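Local coordinates for putative 4-Hydroxy-2-oxoglutarate aldolase / 2-dehydro-3-deoxyphosphogluconate aldolase (Yersinia enterocolitica, PDB 3LM7), which is probably an aldolase, an alpha/beta protein of the TIM-barrel clan whose parallel strands alternate with helices, at residues S23-N26 / A27-I30; L109-H112 / D113-V116; F165-G169 / L170-D174. One frame throughout, in Å; residues are numbered along the deposited sequence.

Contact 1. Residues S23-N26 / A27-I30; sequences SKDN and ARAI
Ser23 starts the helix in two ways: its carbonyl O receives the N-H of Ala27 (O to N 2.9 Å), and its side chain serves as N-cap. Ser23 OG, set between the backbone N and the carbonyl carbon (chi1 72°), accepts from Asn26 N at 2.9 Å. Lys24 follows with a backbone bond from Arg28 N to its O, 3.1 Å, while its long side chain leads off to a salt bridge with Asp56 of helix 50-63. Asp25 meets Arg28 one turn ahead. The two side chains run alongside each other in the same direction, and OD1 of Asp25 lies 3.0 Å from NH2 of Arg28 in a salt bridge. One oxygen meets one nitrogen, and the carboxylate and guanidinium planes are inclined by 47° rather than coplanar. The nearly eclipsed chi3 of Arg28 (-13°) bends the chain so that the guanidinium brings its edge up to Asp25 CA. Asn26 is buried, its O bonded to Ile30 N, and its amide lies against the end of the isoleucine, Asn26 OD1 to Ile30 CD1 3.6 Å. The amide is held at both ends, OD1 by Gly22 N and ND2 by Thr232 O. This first turn of the helix in the unit 17-20, 24-33, 38-43 thus divides its chemistry: an ion pair bridges exposed positions, whereas the buried amide has both its polar atoms satisfied next to an aliphatic neighbour.

Contact 2. Residues L109-H112 / D113-V116; sequences LGQH and DTVV
Gln111 and Thr114 face each other in the short connection that leads from helix 102-109 into strand 115-120, and three hydrogen bonds join the glutamine amide to the chain just ahead. OE1 of Gln111 takes the N-H of Thr114 at 2.9 Å, nearly straight at the hydrogen (169°), in the carbonyl plane and on a lone pair. The same oxygen receives a weak bond from Asp113 N, 2.8 Å away but strongly bent. At the other end of the amide, NE2 of Gln111 donates to OG1 of Thr114 over 2.9 Å, almost in the amide plane. The side chain can curl forward to the next residues because CG sits between its own backbone N and carbonyl carbon (chi1 36°) and the chain folds again at chi2. Outside the pair, Gln91 OE1 also bonds to Gln111 NE2, and Pro92 O to Thr114 OG1, which ties the turn to the chain just before strand 94-95.

The apolar part of the contact is built on Leu109, the last residue of the helix. Its side chain and that of Val116 run antiparallel alongside each other, with Leu109 CD1 and Val116 CG2 pressed together at 3.4 Å, a tight methyl contact. The leucine also lies across the threonine, Leu109 CD1 touching Thr114 CG2 at 3.7 Å.

Gripped through both its oxygen and its nitrogen, the Gln111 amide has its flip state fixed; it satisfies two backbone N-H groups, consistent with holding the turn into the strand in shape.

Contact 3. Residues F165-G169 / L170-D174; sequences FPMNG and LDSID
Ser172 reaches back to Met167 across two overlapping beta turns, a type II' turn from Asn168 to Asp171 and a type I turn from Leu170 to Ile173, which carry the chain from strand 161-164 of the parallel sheet into helix 173-185. OG of Ser172 donates to Met167 O at 2.9 Å, approaching in the carbonyl plane on a lone pair. The hydroxyl comes round to that side because OG stands between the backbone N and the carbonyl carbon (chi1 61°), a position that also sets Ser172 OG 3.7 Å from CG of the selenomethionine Met167. Although Ser172 occupies the N-cap position, its side chain makes no capping bond and bonds back to Met167 O instead.

Gly169 is the second residue of the II' turn, with the positive phi (62°) and negative psi of this corner; such a phi favours glycine. The turn is closed by Asp171 N bonding to Asn168 O over 3.0 Å. CB of Asp171 lies 3.2 Å from the same Asn168 O. Gly169 itself is tied by backbone bonding to Gly194, as Met167 is to Thr193, so that the turn is pinned to the chain beyond strand 189-192.

Leu170 turns its side chain away from the preceding segment, and it packs on helix 201-211, where it meets Gln203 and Ile204. Its carbonyl O takes a weak bond from Ile173 N, closing the second turn. One water bridges Gly169 O and Ser172 OG, donating to both: 2.6 Å to Gly169 O and 2.9 Å to Ser172 OG, making that hydroxyl a donor to the Met167 carbonyl and an acceptor from the water.

All three contacts are local, and none touches another: contacts 2 and 3 come nearest, at about 13 Å between atoms, on opposite sides of the chain's centre. Each joins buried residues (Asn26, Ala27, Ile30; Leu109, Thr114, Val116; Met167, Gly169) to exposed ones. Contacts 1 and 3 each start a helix after a strand of the parallel sheet; contact 2 leads from helix to strand. The serine in 23-26 caps its helix, whereas that in 170-174 bonds back across a turn. Contact 1 holds an internal ion pair, contact 3 a bridging water. Amides bond backbone in contacts 1 and 2, but in contact 2 within the contact itself, which alone has a close apolar side-chain pair.

Contact 1. Residues S23-N26 / A27-I30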
loop_
_atom_site.group_PDB
_atom_site.type_symbol
_atom_site.label_atom_id
_atom_site.label_comp_id
_atom_site.label_asym_id
_atom_site.label_seq_id
_atom_site.Cartn_x
_atom_site.Cartn_y
_atom_site.Cartn_z
ATOM N N SER A 23 -30.757 -3.418 9.409
ATOM C CA SER A 23 -31.850 -3.808 8.487
ATOM C C SER A 23 -31.366 -3.575 7.058
ATOM O O SER A 23 -30.338 -2.917 6.856
ATOM C CB SER A 23 -33.092 -2.919 8.731
ATOM O OG SER A 23 -32.894 -1.588 8.265
ATOM N N LYS A 24 -32.096 -4.063 6.052
ATOM C CA LYS A 24 -31.702 -3.757 4.656
ATOM C C LYS A 24 -31.773 -2.282 4.300
ATOM O O LYS A 24 -30.871 -1.744 3.629
ATOM C CB LYS A 24 -32.571 -4.591 3.681
ATOM C CG LYS A 24 -32.129 -6.049 3.656
ATOM C CD LYS A 24 -33.190 -6.906 2.970
ATOM C CE LYS A 24 -32.834 -8.356 3.067
ATOM N NZ LYS A 24 -33.216 -8.970 4.308
ATOM N N ASP A 25 -32.839 -1.611 4.742
ATOM C CA ASP A 25 -32.969 -0.148 4.504
ATOM C C ASP A 25 -31.783 0.526 5.219
ATOM O O ASP A 25 -31.231 1.475 4.736
ATOM C CB ASP A 25 -34.271 0.467 5.114
ATOM C CG ASP A 25 -35.544 0.037 4.397
ATOM O OD1 ASP A 25 -35.460 -0.284 3.206
ATOM O OD2 ASP A 25 -36.630 -0.020 5.048
ATOM N N ASN A 26 -31.410 0.030 6.380
ATOM C CA ASN A 26 -30.278 0.669 7.118
ATOM C C ASN A 26 -28.980 0.497 6.342
ATOM O O ASN A 26 -28.178 1.439 6.231
ATOM C CB ASN A 26 -30.184 0.110 8.557
ATOM C CG ASN A 26 -29.093 0.807 9.409
ATOM O OD1 ASN A 26 -28.423 0.165 10.231
ATOM N ND2 ASN A 26 -28.916 2.125 9.200
ATOM N N ALA A 27 -28.754 -0.717 5.810
ATOM C CA ALA A 27 -27.558 -0.933 4.979
ATOM C C ALA A 27 -27.510 0.089 3.819
ATOM O O ALA A 27 -26.495 0.720 3.548
ATOM C CB ALA A 27 -27.532 -2.396 4.440
ATOM N N ARG A 28 -28.631 0.261 3.110
ATOM C CA ARG A 28 -28.656 1.247 1.992
ATOM C C ARG A 28 -28.282 2.660 2.456
ATOM O O ARG A 28 -27.489 3.366 1.792
ATOM C CB ARG A 28 -30.046 1.207 1.314
ATOM C CG ARG A 28 -30.178 1.882 -0.056
ATOM C CD ARG A 28 -31.688 1.792 -0.477
ATOM N NE ARG A 28 -32.356 0.836 0.426
ATOM C CZ ARG A 28 -33.059 -0.230 0.051
ATOM N NH1 ARG A 28 -33.260 -0.491 -1.244
ATOM N NH2 ARG A 28 -33.587 -1.018 0.986
ATOM N N ALA A 29 -28.859 3.081 3.583
ATOM C CA ALA A 29 -28.653 4.444 4.114
ATOM C C ALA A 29 -27.182 4.611 4.496
ATOM O O ALA A 29 -26.596 5.699 4.308
ATOM C CB ALA A 29 -29.533 4.612 5.348
ATOM N N ILE A 30 -26.612 3.557 5.119
ATOM C CA ILE A 30 -25.186 3.585 5.550
ATOM C C ILE A 30 -24.293 3.732 4.337
ATOM O O ILE A 30 -23.371 4.524 4.329
ATOM C CB ILE A 30 -24.797 2.223 6.263
ATOM C CG1 ILE A 30 -25.497 2.103 7.621
ATOM C CG2 ILE A 30 -23.291 2.062 6.281
ATOM C CD1 ILE A 30 -25.489 0.705 8.240
#

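Contact 2. Residues L109-H112 / D113-V116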
loop_
_atom_site.group_PDB
_atom_site.type_symbol
_atom_site.label_atom_id
_atom_site.label_comp_id
_atom_site.label_asym_id
_atom_site.label_seq_id
_atom_site.Cartn_x
_atom_site.Cartn_y
_atom_site.Cartn_z
ATOM N N LEU A 109 -12.951 -19.485 -0.146
ATOM C CA LEU A 109 -13.232 -18.334 -1.005
ATOM C C LEU A 109 -12.717 -18.583 -2.406
ATOM O O LEU A 109 -13.357 -18.153 -3.409
ATOM C CB LEU A 109 -12.615 -17.020 -0.440
ATOM C CG LEU A 109 -13.427 -16.367 0.694
ATOM C CD1 LEU A 109 -12.520 -15.354 1.496
ATOM C CD2 LEU A 109 -14.660 -15.624 0.117
ATOM N N GLY A 110 -11.572 -19.257 -2.500
ATOM C CA GLY A 110 -11.020 -19.641 -3.808
ATOM C C GLY A 110 -10.343 -18.479 -4.548
ATOM O O GLY A 110 -10.006 -18.604 -5.725
ATOM N N GLN A 111 -10.123 -17.351 -3.881
ATOM C CA GLN A 111 -9.421 -16.212 -4.507
ATOM C C GLN A 111 -8.881 -15.385 -3.324
ATOM O O GLN A 111 -9.335 -15.545 -2.159
ATOM C CB GLN A 111 -10.336 -15.338 -5.483
ATOM C CG GLN A 111 -11.808 -15.177 -5.025
ATOM C CD GLN A 111 -12.003 -14.138 -3.865
ATOM O OE1 GLN A 111 -11.151 -13.360 -3.557
ATOM N NE2 GLN A 111 -13.145 -14.170 -3.263
ATOM N N HIS A 112 -7.932 -14.519 -3.624
ATOM C CA HIS A 112 -7.303 -13.678 -2.597
ATOM C C HIS A 112 -7.771 -12.223 -2.615
ATOM O O HIS A 112 -7.194 -11.408 -1.909
ATOM C CB HIS A 112 -5.783 -13.695 -2.769
ATOM C CG HIS A 112 -5.029 -13.425 -1.496
ATOM N ND1 HIS A 112 -4.705 -14.419 -0.590
ATOM C CD2 HIS A 112 -4.511 -12.273 -0.992
ATOM C CE1 HIS A 112 -4.039 -13.885 0.427
ATOM N NE2 HIS A 112 -3.896 -12.588 0.201
ATOM N N ASP A 113 -8.824 -11.898 -3.355
ATOM C CA ASP A 113 -9.293 -10.508 -3.318
ATOM C C ASP A 113 -10.108 -10.205 -2.105
ATOM O O ASP A 113 -9.939 -9.135 -1.498
ATOM C CB ASP A 113 -10.131 -10.198 -4.538
ATOM C CG ASP A 113 -9.306 -10.308 -5.831
ATOM O OD1 ASP A 113 -8.135 -9.935 -5.808
ATOM O OD2 ASP A 113 -9.851 -10.775 -6.817
ATOM N N THR A 114 -11.041 -11.091 -1.770
ATOM C CA THR A 114 -11.868 -10.832 -0.577
ATOM C C THR A 114 -10.920 -10.653 0.616
ATOM O O THR A 114 -9.978 -11.466 0.813
ATOM C CB THR A 114 -12.767 -12.023 -0.311
ATOM O OG1 THR A 114 -13.720 -12.113 -1.355
ATOM C CG2 THR A 114 -13.563 -11.847 1.000
ATOM N N VAL A 115 -11.160 -9.621 1.423
ATOM C CA VAL A 115 -10.342 -9.401 2.628
ATOM C C VAL A 115 -10.777 -10.324 3.752
ATOM O O VAL A 115 -11.946 -10.328 4.111
ATOM C CB VAL A 115 -10.480 -7.887 3.113
ATOM C CG1 VAL A 115 -9.774 -7.687 4.477
ATOM C CG2 VAL A 115 -9.800 -6.981 2.042
ATOM N N VAL A 116 -9.830 -11.103 4.305
ATOM C CA VAL A 116 -10.101 -11.971 5.423
ATOM C C VAL A 116 -9.241 -11.526 6.602
ATOM O O VAL A 116 -7.968 -11.603 6.550
ATOM C CB VAL A 116 -9.681 -13.433 5.077
ATOM C CG1 VAL A 116 -9.978 -14.360 6.285
ATOM C CG2 VAL A 116 -10.525 -13.860 3.827
#

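Contact 3. Residues F165-G169 / L170-D174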
loop_
_atom_site.group_PDB
_atom_site.type_symbol
_atom_site.label_atom_id
_atom_site.label_comp_id
_atom_site.label_asym_id
_atom_site.label_seq_id
_atom_site.Cartn_x
_atom_site.Cartn_y
_atom_site.Cartn_z
ATOM N N PHE A 165 -8.433 -6.890 18.573
ATOM C CA PHE A 165 -9.671 -6.819 19.322
ATOM C C PHE A 165 -9.499 -7.619 20.590
ATOM O O PHE A 165 -8.886 -8.687 20.532
ATOM C CB PHE A 165 -10.791 -7.475 18.485
ATOM C CG PHE A 165 -12.094 -7.586 19.232
ATOM C CD1 PHE A 165 -12.937 -6.489 19.346
ATOM C CD2 PHE A 165 -12.471 -8.822 19.807
ATOM C CE1 PHE A 165 -14.171 -6.596 20.056
ATOM C CE2 PHE A 165 -13.660 -8.966 20.470
ATOM C CZ PHE A 165 -14.525 -7.825 20.624
ATOM N N PRO A 166 -10.082 -7.198 21.703
ATOM C CA PRO A 166 -10.838 -5.937 21.988
ATOM C C PRO A 166 -9.872 -4.811 22.320
ATOM O O PRO A 166 -8.976 -4.934 23.187
ATOM C CB PRO A 166 -11.701 -6.305 23.219
ATOM C CG PRO A 166 -10.668 -7.262 24.042
ATOM C CD PRO A 166 -10.107 -8.146 22.857
HETATM N N MSE A 167 -9.927 -3.731 21.563
HETATM C CA MSE A 167 -9.051 -2.616 21.921
HETATM C C MSE A 167 -9.410 -1.803 23.132
HETATM O O MSE A 167 -8.536 -1.100 23.687
HETATM C CB MSE A 167 -8.952 -1.657 20.758
HETATM C CG MSE A 167 -7.788 -2.092 20.031
HETATM SE SE MSE A 167 -7.546 -1.051 18.519
HETATM C CE MSE A 167 -7.308 0.763 19.094
ATOM N N ASN A 168 -10.669 -1.853 23.526
ATOM C CA ASN A 168 -11.139 -0.890 24.536
ATOM C C ASN A 168 -10.716 0.556 24.235
ATOM O O ASN A 168 -10.098 1.209 25.079
ATOM C CB ASN A 168 -10.709 -1.321 25.966
ATOM C CG ASN A 168 -11.306 -2.665 26.353
ATOM O OD1 ASN A 168 -12.507 -2.896 26.191
ATOM N ND2 ASN A 168 -10.465 -3.578 26.813
ATOM N N GLY A 169 -11.024 1.050 23.032
ATOM C CA GLY A 169 -10.738 2.441 22.668
ATOM C C GLY A 169 -9.271 2.734 22.709
ATOM O O GLY A 169 -8.505 2.119 21.990
ATOM N N LEU A 170 -8.850 3.661 23.574
ATOM C CA LEU A 170 -7.437 4.036 23.645
ATOM C C LEU A 170 -6.700 3.290 24.765
ATOM O O LEU A 170 -5.525 3.558 25.042
ATOM C CB LEU A 170 -7.344 5.526 23.949
ATOM C CG LEU A 170 -8.007 6.453 22.910
ATOM C CD1 LEU A 170 -8.109 7.910 23.411
ATOM C CD2 LEU A 170 -7.169 6.472 21.673
ATOM N N ASP A 171 -7.392 2.414 25.447
ATOM C CA ASP A 171 -6.797 1.756 26.603
ATOM C C ASP A 171 -5.581 0.880 26.261
ATOM O O ASP A 171 -4.791 0.573 27.140
ATOM C CB ASP A 171 -7.831 0.857 27.263
ATOM C CG ASP A 171 -8.819 1.632 28.148
ATOM O OD1 ASP A 171 -8.671 2.860 28.323
ATOM O OD2 ASP A 171 -9.716 0.967 28.691
ATOM N N SER A 172 -5.457 0.445 25.005
ATOM C CA SER A 172 -4.354 -0.440 24.644
ATOM C C SER A 172 -3.498 0.264 23.591
ATOM O O SER A 172 -2.937 -0.354 22.650
ATOM C CB SER A 172 -4.927 -1.796 24.190
ATOM O OG SER A 172 -5.751 -1.598 23.045
ATOM N N ILE A 173 -3.345 1.577 23.767
ATOM C CA ILE A 173 -2.728 2.409 22.725
ATOM C C ILE A 173 -1.282 2.046 22.400
ATOM O O ILE A 173 -0.881 1.962 21.231
ATOM C CB ILE A 173 -2.892 3.958 23.070
ATOM C CG1 ILE A 173 -2.850 4.760 21.804
ATOM C CG2 ILE A 173 -2.048 4.407 24.242
ATOM C CD1 ILE A 173 -4.230 4.498 21.062
ATOM N N ASP A 174 -0.488 1.821 23.435
ATOM C CA ASP A 174 0.900 1.430 23.198
ATOM C C ASP A 174 0.986 0.090 22.464
ATOM O O ASP A 174 1.858 -0.071 21.564
ATOM C CB ASP A 174 1.663 1.363 24.506
ATOM C CG ASP A 174 1.868 2.734 25.096
ATOM O OD1 ASP A 174 1.791 3.725 24.315
ATOM O OD2 ASP A 174 2.100 2.783 26.300
HETATM O O HOH W 1 -6.164 1.126 22.314
#